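Long-range contacts in beta sliding clamp (Borrelia burgdorferi, PDB 6DJ8), which probably forms a ring-shaped head-to-tail homodimer around DNA and tethers DNA polymerases and other proteins to it for processive synthesis: residues 201-206 with 384-389; 197-202 with 348-353. All blocks are in the same frame, centred on the assembly; numbering follows the deposited sequence.

Contact 1 of 2, residues 201-206 with 384-389; sequences HRMSIC and THLIMP
The imidazole ring of H385 lies against strand 202-206, with M203 O over one of its faces. S204 OG meets the ring at its edge, near its plane, while R202 CB approaches obliquely. The ring of F169 also meets it, the planes about 30° apart. This is an antiparallel strand pair, 202-206 with 384-387, where the sheet passes from the central to the C-terminal domain of the clamp. With CG anti to the backbone N (chi1 -169°), the H385 ring leans toward strand 202-206, and H385 ND1 donates to S204 OG at 2.8 Å. M203 O is also near, 3.1 Å from H385 ND1, but the angle is too poor for a hydrogen bond. At the other nitrogen, water 1 lies 2.7 Å from H385 NE2 and accepts from R202 NH1, whose guanidinium also pairs with E353. With both ring nitrogens held, the ring's rotation is probably fixed. S204 OG is itself positioned by R166 O and S170 OG. R202, S204, H385 and I387 share one face of the sheet. On the other face, I205 CD1 and L386 CD1 touch loosely. The backbones of M203 and L386 form a hydrogen-bonded pair, with L386 N donating to M203 O at 2.9 Å. Past the strand end, M388 N donates to H201 O at 2.8 Å, and M388 CB packs on the same oxygen at 3.5 Å.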
loop_
_atom_site.group_PDB
_atom_site.type_symbol
_atom_site.label_atom_id
_atom_site.label_comp_id
_atom_site.label_asym_id
_atom_site.label_seq_id
_atom_site.Cartn_x
_atom_site.Cartn_y
_atom_site.Cartn_z
ATOM N N HIS A 201 -5.978 -29.470 -0.096
ATOM C CA HIS A 201 -7.357 -29.088 -0.345
ATOM C C HIS A 201 -7.619 -28.614 -1.761
ATOM O O HIS A 201 -8.727 -28.811 -2.276
ATOM C CB HIS A 201 -7.751 -28.006 0.664
ATOM C CG HIS A 201 -7.676 -28.487 2.075
ATOM N ND1 HIS A 201 -6.495 -28.518 2.785
ATOM C CD2 HIS A 201 -8.628 -28.973 2.904
ATOM C CE1 HIS A 201 -6.720 -29.018 3.986
ATOM N NE2 HIS A 201 -8.008 -29.287 4.089
ATOM N N ARG A 202 -6.625 -28.010 -2.402
ATOM C CA ARG A 202 -6.700 -27.591 -3.784
ATOM C C ARG A 202 -5.396 -28.010 -4.449
ATOM O O ARG A 202 -4.360 -28.141 -3.784
ATOM C CB ARG A 202 -6.963 -26.077 -3.911
ATOM C CG ARG A 202 -6.168 -25.167 -2.943
ATOM C CD ARG A 202 -4.833 -24.740 -3.529
ATOM N NE ARG A 202 -4.155 -23.732 -2.685
ATOM C CZ ARG A 202 -4.420 -22.431 -2.738
ATOM N NH1 ARG A 202 -5.352 -21.989 -3.590
ATOM N NH2 ARG A 202 -3.772 -21.567 -1.945
ATOM N N MET A 203 -5.456 -28.245 -5.760
ATOM C CA MET A 203 -4.338 -28.856 -6.456
ATOM C C MET A 203 -4.299 -28.392 -7.903
ATOM O O MET A 203 -5.333 -28.345 -8.577
ATOM C CB MET A 203 -4.440 -30.403 -6.417
ATOM C CG MET A 203 -3.508 -31.092 -7.424
ATOM S SD MET A 203 -3.676 -32.922 -7.427
ATOM C CE MET A 203 -3.110 -33.304 -5.799
ATOM N N SER A 204 -3.095 -28.085 -8.383
ATOM C CA SER A 204 -2.842 -27.786 -9.788
ATOM C C SER A 204 -2.036 -28.916 -10.441
ATOM O O SER A 204 -1.133 -29.493 -9.824
ATOM C CB SER A 204 -2.115 -26.449 -9.924
ATOM O OG SER A 204 -3.010 -25.344 -9.690
ATOM N N ILE A 205 -2.392 -29.241 -11.681
ATOM C CA ILE A 205 -1.704 -30.234 -12.504
ATOM C C ILE A 205 -1.444 -29.619 -13.871
ATOM O O ILE A 205 -2.394 -29.278 -14.586
ATOM C CB ILE A 205 -2.532 -31.522 -12.657
ATOM C CG1 ILE A 205 -2.788 -32.149 -11.291
ATOM C CG2 ILE A 205 -1.815 -32.506 -13.574
ATOM C CD1 ILE A 205 -4.037 -32.932 -11.221
ATOM N N CYS A 206 -0.173 -29.513 -14.251
ATOM C CA CYS A 206 0.233 -28.942 -15.534
ATOM C C CYS A 206 1.040 -29.987 -16.285
ATOM O O CYS A 206 2.146 -30.339 -15.862
ATOM C CB CYS A 206 1.095 -27.698 -15.357
ATOM S SG CYS A 206 0.218 -26.267 -14.844
ATOM N N THR A 384 -5.206 -28.678 -15.180
ATOM C CA THR A 384 -6.346 -29.049 -14.349
ATOM C C THR A 384 -6.156 -28.465 -12.962
ATOM O O THR A 384 -5.063 -28.562 -12.393
ATOM C CB THR A 384 -6.491 -30.573 -14.259
ATOM O OG1 THR A 384 -6.779 -31.083 -15.552
ATOM C CG2 THR A 384 -7.596 -30.963 -13.312
ATOM N N HIS A 385 -7.210 -27.863 -12.419
ATOM C CA HIS A 385 -7.218 -27.420 -11.032
ATOM C C HIS A 385 -8.406 -28.031 -10.301
ATOM O O HIS A 385 -9.550 -27.965 -10.775
ATOM C CB HIS A 385 -7.251 -25.897 -10.907
ATOM C CG HIS A 385 -6.993 -25.420 -9.514
ATOM N ND1 HIS A 385 -5.724 -25.340 -8.970
ATOM C CD2 HIS A 385 -7.850 -25.052 -8.530
ATOM C CE1 HIS A 385 -5.813 -24.903 -7.726
ATOM N NE2 HIS A 385 -7.092 -24.716 -7.435
ATOM N N LEU A 386 -8.123 -28.613 -9.146
ATOM C CA LEU A 386 -9.101 -29.303 -8.326
ATOM C C LEU A 386 -9.237 -28.575 -7.004
ATOM O O LEU A 386 -8.239 -28.120 -6.435
ATOM C CB LEU A 386 -8.685 -30.755 -8.083
ATOM C CG LEU A 386 -8.382 -31.603 -9.322
ATOM C CD1 LEU A 386 -7.873 -32.995 -8.914
ATOM C CD2 LEU A 386 -9.615 -31.746 -10.238
ATOM N N ILE A 387 -10.471 -28.471 -6.520
ATOM C CA ILE A 387 -10.765 -27.866 -5.232
ATOM C C ILE A 387 -11.719 -28.789 -4.493
ATOM O O ILE A 387 -12.805 -29.099 -5.000
ATOM C CB ILE A 387 -11.378 -26.460 -5.379
ATOM C CG1 ILE A 387 -10.440 -25.549 -6.175
ATOM C CG2 ILE A 387 -11.670 -25.872 -4.008
ATOM C CD1 ILE A 387 -11.053 -24.206 -6.560
ATOM N N MET A 388 -11.321 -29.222 -3.307
ATOM C CA MET A 388 -12.215 -30.042 -2.500
ATOM C C MET A 388 -13.300 -29.151 -1.901
ATOM O O MET A 388 -12.995 -28.059 -1.400
ATOM C CB MET A 388 -11.445 -30.785 -1.405
ATOM C CG MET A 388 -12.236 -31.907 -0.733
ATOM S SD MET A 388 -12.645 -33.283 -1.837
ATOM C CE MET A 388 -13.499 -34.422 -0.735
ATOM N N PRO A 389 -14.563 -29.546 -1.972
ATOM C CA PRO A 389 -15.612 -28.745 -1.343
ATOM C C PRO A 389 -15.484 -28.778 0.168
ATOM O O PRO A 389 -14.906 -29.695 0.754
ATOM C CB PRO A 389 -16.919 -29.408 -1.806
ATOM C CG PRO A 389 -16.539 -30.828 -2.098
ATOM C CD PRO A 389 -15.142 -30.713 -2.664
HETATM O O HOH W 1 -7.339 -23.057 -5.348
#

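Contact 2 of 2, residues 197-202 with 348-353; sequences STNGHR and ISYFVE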
loop_
_atom_site.group_PDB
_atom_site.type_symbol
_atom_site.label_atom_id
_atom_site.label_comp_id
_atom_site.label_asym_id
_atom_site.label_seq_id
_atom_site.Cartn_x
_atom_site.Cartn_y
_atom_site.Cartn_z
ATOM N N SER A 197 1.043 -29.561 -7.840
ATOM C CA SER A 197 1.189 -28.947 -6.530
ATOM C C SER A 197 -0.139 -28.990 -5.796
ATOM O O SER A 197 -1.207 -28.903 -6.408
ATOM C CB SER A 197 1.670 -27.491 -6.620
ATOM O OG SER A 197 0.762 -26.719 -7.385
ATOM N N THR A 198 -0.065 -29.075 -4.468
ATOM C CA THR A 198 -1.283 -29.112 -3.674
ATOM C C THR A 198 -0.959 -28.735 -2.242
ATOM O O THR A 198 0.173 -28.888 -1.780
ATOM C CB THR A 198 -1.918 -30.503 -3.693
ATOM O OG1 THR A 198 -3.154 -30.489 -2.961
ATOM C CG2 THR A 198 -0.962 -31.490 -3.019
ATOM N N ASN A 199 -1.988 -28.278 -1.537
ATOM C CA ASN A 199 -1.911 -28.045 -0.105
ATOM C C ASN A 199 -2.804 -29.014 0.649
ATOM O O ASN A 199 -3.115 -28.779 1.818
ATOM C CB ASN A 199 -2.276 -26.593 0.229
ATOM C CG ASN A 199 -3.763 -26.329 0.137
ATOM O OD1 ASN A 199 -4.515 -27.089 -0.501
ATOM N ND2 ASN A 199 -4.210 -25.264 0.799
ATOM N N GLY A 200 -3.273 -30.069 -0.023
ATOM C CA GLY A 200 -4.203 -31.005 0.555
ATOM C C GLY A 200 -5.657 -30.697 0.281
ATOM O O GLY A 200 -6.504 -31.582 0.428
ATOM N N HIS A 201 -5.978 -29.470 -0.096
ATOM C CA HIS A 201 -7.357 -29.088 -0.345
ATOM C C HIS A 201 -7.619 -28.614 -1.761
ATOM O O HIS A 201 -8.727 -28.811 -2.276
ATOM C CB HIS A 201 -7.751 -28.006 0.664
ATOM C CG HIS A 201 -7.676 -28.487 2.075
ATOM N ND1 HIS A 201 -6.495 -28.518 2.785
ATOM C CD2 HIS A 201 -8.628 -28.973 2.904
ATOM C CE1 HIS A 201 -6.720 -29.018 3.986
ATOM N NE2 HIS A 201 -8.008 -29.287 4.089
ATOM N N ARG A 202 -6.625 -28.010 -2.402
ATOM C CA ARG A 202 -6.700 -27.591 -3.784
ATOM C C ARG A 202 -5.396 -28.010 -4.449
ATOM O O ARG A 202 -4.360 -28.141 -3.784
ATOM C CB ARG A 202 -6.963 -26.077 -3.911
ATOM C CG ARG A 202 -6.168 -25.167 -2.943
ATOM C CD ARG A 202 -4.833 -24.740 -3.529
ATOM N NE ARG A 202 -4.155 -23.732 -2.685
ATOM C CZ ARG A 202 -4.420 -22.431 -2.738
ATOM N NH1 ARG A 202 -5.352 -21.989 -3.590
ATOM N NH2 ARG A 202 -3.772 -21.567 -1.945
ATOM N N ILE A 348 -13.847 -19.596 -0.793
ATOM C CA ILE A 348 -13.856 -18.555 -1.817
ATOM C C ILE A 348 -12.447 -18.088 -2.151
ATOM O O ILE A 348 -12.179 -17.690 -3.292
ATOM C CB ILE A 348 -14.735 -17.356 -1.392
ATOM C CG1 ILE A 348 -14.961 -16.437 -2.596
ATOM C CG2 ILE A 348 -14.071 -16.572 -0.269
ATOM C CD1 ILE A 348 -16.046 -15.352 -2.372
ATOM N N SER A 349 -11.518 -18.124 -1.193
ATOM C CA SER A 349 -10.161 -17.702 -1.541
ATOM C C SER A 349 -9.536 -18.677 -2.539
ATOM O O SER A 349 -8.914 -18.257 -3.523
ATOM C CB SER A 349 -9.301 -17.578 -0.283
ATOM O OG SER A 349 -9.745 -16.504 0.529
ATOM N N TYR A 350 -9.729 -19.980 -2.324
ATOM C CA TYR A 350 -9.236 -20.973 -3.286
ATOM C C TYR A 350 -9.852 -20.750 -4.655
ATOM O O TYR A 350 -9.160 -20.768 -5.680
ATOM C CB TYR A 350 -9.553 -22.380 -2.796
ATOM C CG TYR A 350 -8.832 -22.832 -1.542
ATOM C CD1 TYR A 350 -7.713 -22.155 -1.066
ATOM C CD2 TYR A 350 -9.269 -23.963 -0.844
ATOM C CE1 TYR A 350 -7.061 -22.574 0.083
ATOM C CE2 TYR A 350 -8.627 -24.395 0.296
ATOM C CZ TYR A 350 -7.516 -23.695 0.753
ATOM O OH TYR A 350 -6.870 -24.119 1.886
ATOM N N PHE A 351 -11.171 -20.551 -4.687
ATOM C CA PHE A 351 -11.890 -20.356 -5.941
ATOM C C PHE A 351 -11.336 -19.148 -6.682
ATOM O O PHE A 351 -10.945 -19.236 -7.852
ATOM C CB PHE A 351 -13.388 -20.181 -5.624
ATOM C CG PHE A 351 -14.332 -20.436 -6.780
ATOM C CD1 PHE A 351 -13.898 -21.008 -7.970
ATOM C CD2 PHE A 351 -15.677 -20.103 -6.655
ATOM C CE1 PHE A 351 -14.795 -21.239 -9.021
ATOM C CE2 PHE A 351 -16.594 -20.347 -7.703
ATOM C CZ PHE A 351 -16.152 -20.899 -8.884
ATOM N N VAL A 352 -11.254 -18.012 -5.984
ATOM C CA VAL A 352 -10.778 -16.771 -6.594
ATOM C C VAL A 352 -9.325 -16.914 -7.027
ATOM O O VAL A 352 -8.951 -16.506 -8.133
ATOM C CB VAL A 352 -10.943 -15.588 -5.614
ATOM C CG1 VAL A 352 -10.201 -14.355 -6.123
ATOM C CG2 VAL A 352 -12.433 -15.276 -5.370
ATOM N N GLU A 353 -8.474 -17.464 -6.147
ATOM C CA GLU A 353 -7.073 -17.638 -6.521
ATOM C C GLU A 353 -6.949 -18.482 -7.774
ATOM O O GLU A 353 -6.140 -18.185 -8.657
ATOM C CB GLU A 353 -6.280 -18.298 -5.397
ATOM C CG GLU A 353 -5.272 -17.437 -4.757
ATOM C CD GLU A 353 -4.215 -18.253 -4.032
ATOM O OE1 GLU A 353 -3.011 -17.886 -4.143
ATOM O OE2 GLU A 353 -4.600 -19.254 -3.368
HETATM O O HOH W 1 -7.339 -23.057 -5.348
#
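The contact borders the peptide-binding pocket between the central and C-terminal domains, where the natural-product peptide is bound and clamps of this family probably take up their partners. Here the tight turn between strands 192-198 and 202-211 meets the start of helix 348-355. It contains an ST turn at T198 and an Asx turn at N199. N199 OD1 accepts from both H201 N and R202 N. N199 ND2 donates to Y350 OH at 3.1 Å, with the amide and ring planes 77° apart. R202 CG lies over the centre of the Y350 ring, a CH-pi contact 3.8 Å from the centroid. The bend at chi2 (90°) turns the rest of the arginine across the tyrosine, and Y350 CD1 sits over one guanidinium face, 3.5 Å from R202 NH1. H201 CB packs on Y350 CE2 at 3.7 Å. At the guanidinium edge, R202 NH1 and R202 NH2 both hold E353 OE2, each at 2.8 Å. R202 NH2 meets the syn lone pair of E353 OE2, whereas R202 NH1 comes from above the carboxylate plane. Water 1 links R202 NH1 to Y350 O. The salt bridge probably stabilises both charged forms.

Contacts 1 and 2 have centres about 7 Å apart and share H201 and R202. Strand 202-211 pairs with strand 383-387 in contact 1, and the turn leading into it meets helix 348-355 in contact 2. Within the sheet, S204 N lies 2.9 Å from S197 O, a probable hydrogen bond. M203 CB also packs on T198 OG1 at 3.7 Å. On the helix side, I387 CD1 approaches F351 CA at 4.0 Å. Water 1 belongs to both contacts. Both also border the pocket that holds the bound peptide: M203 and M388 pack on the peptide in contact 1, T198 in contact 2, and H201 in both, while G200 makes backbone hydrogen bonds to it.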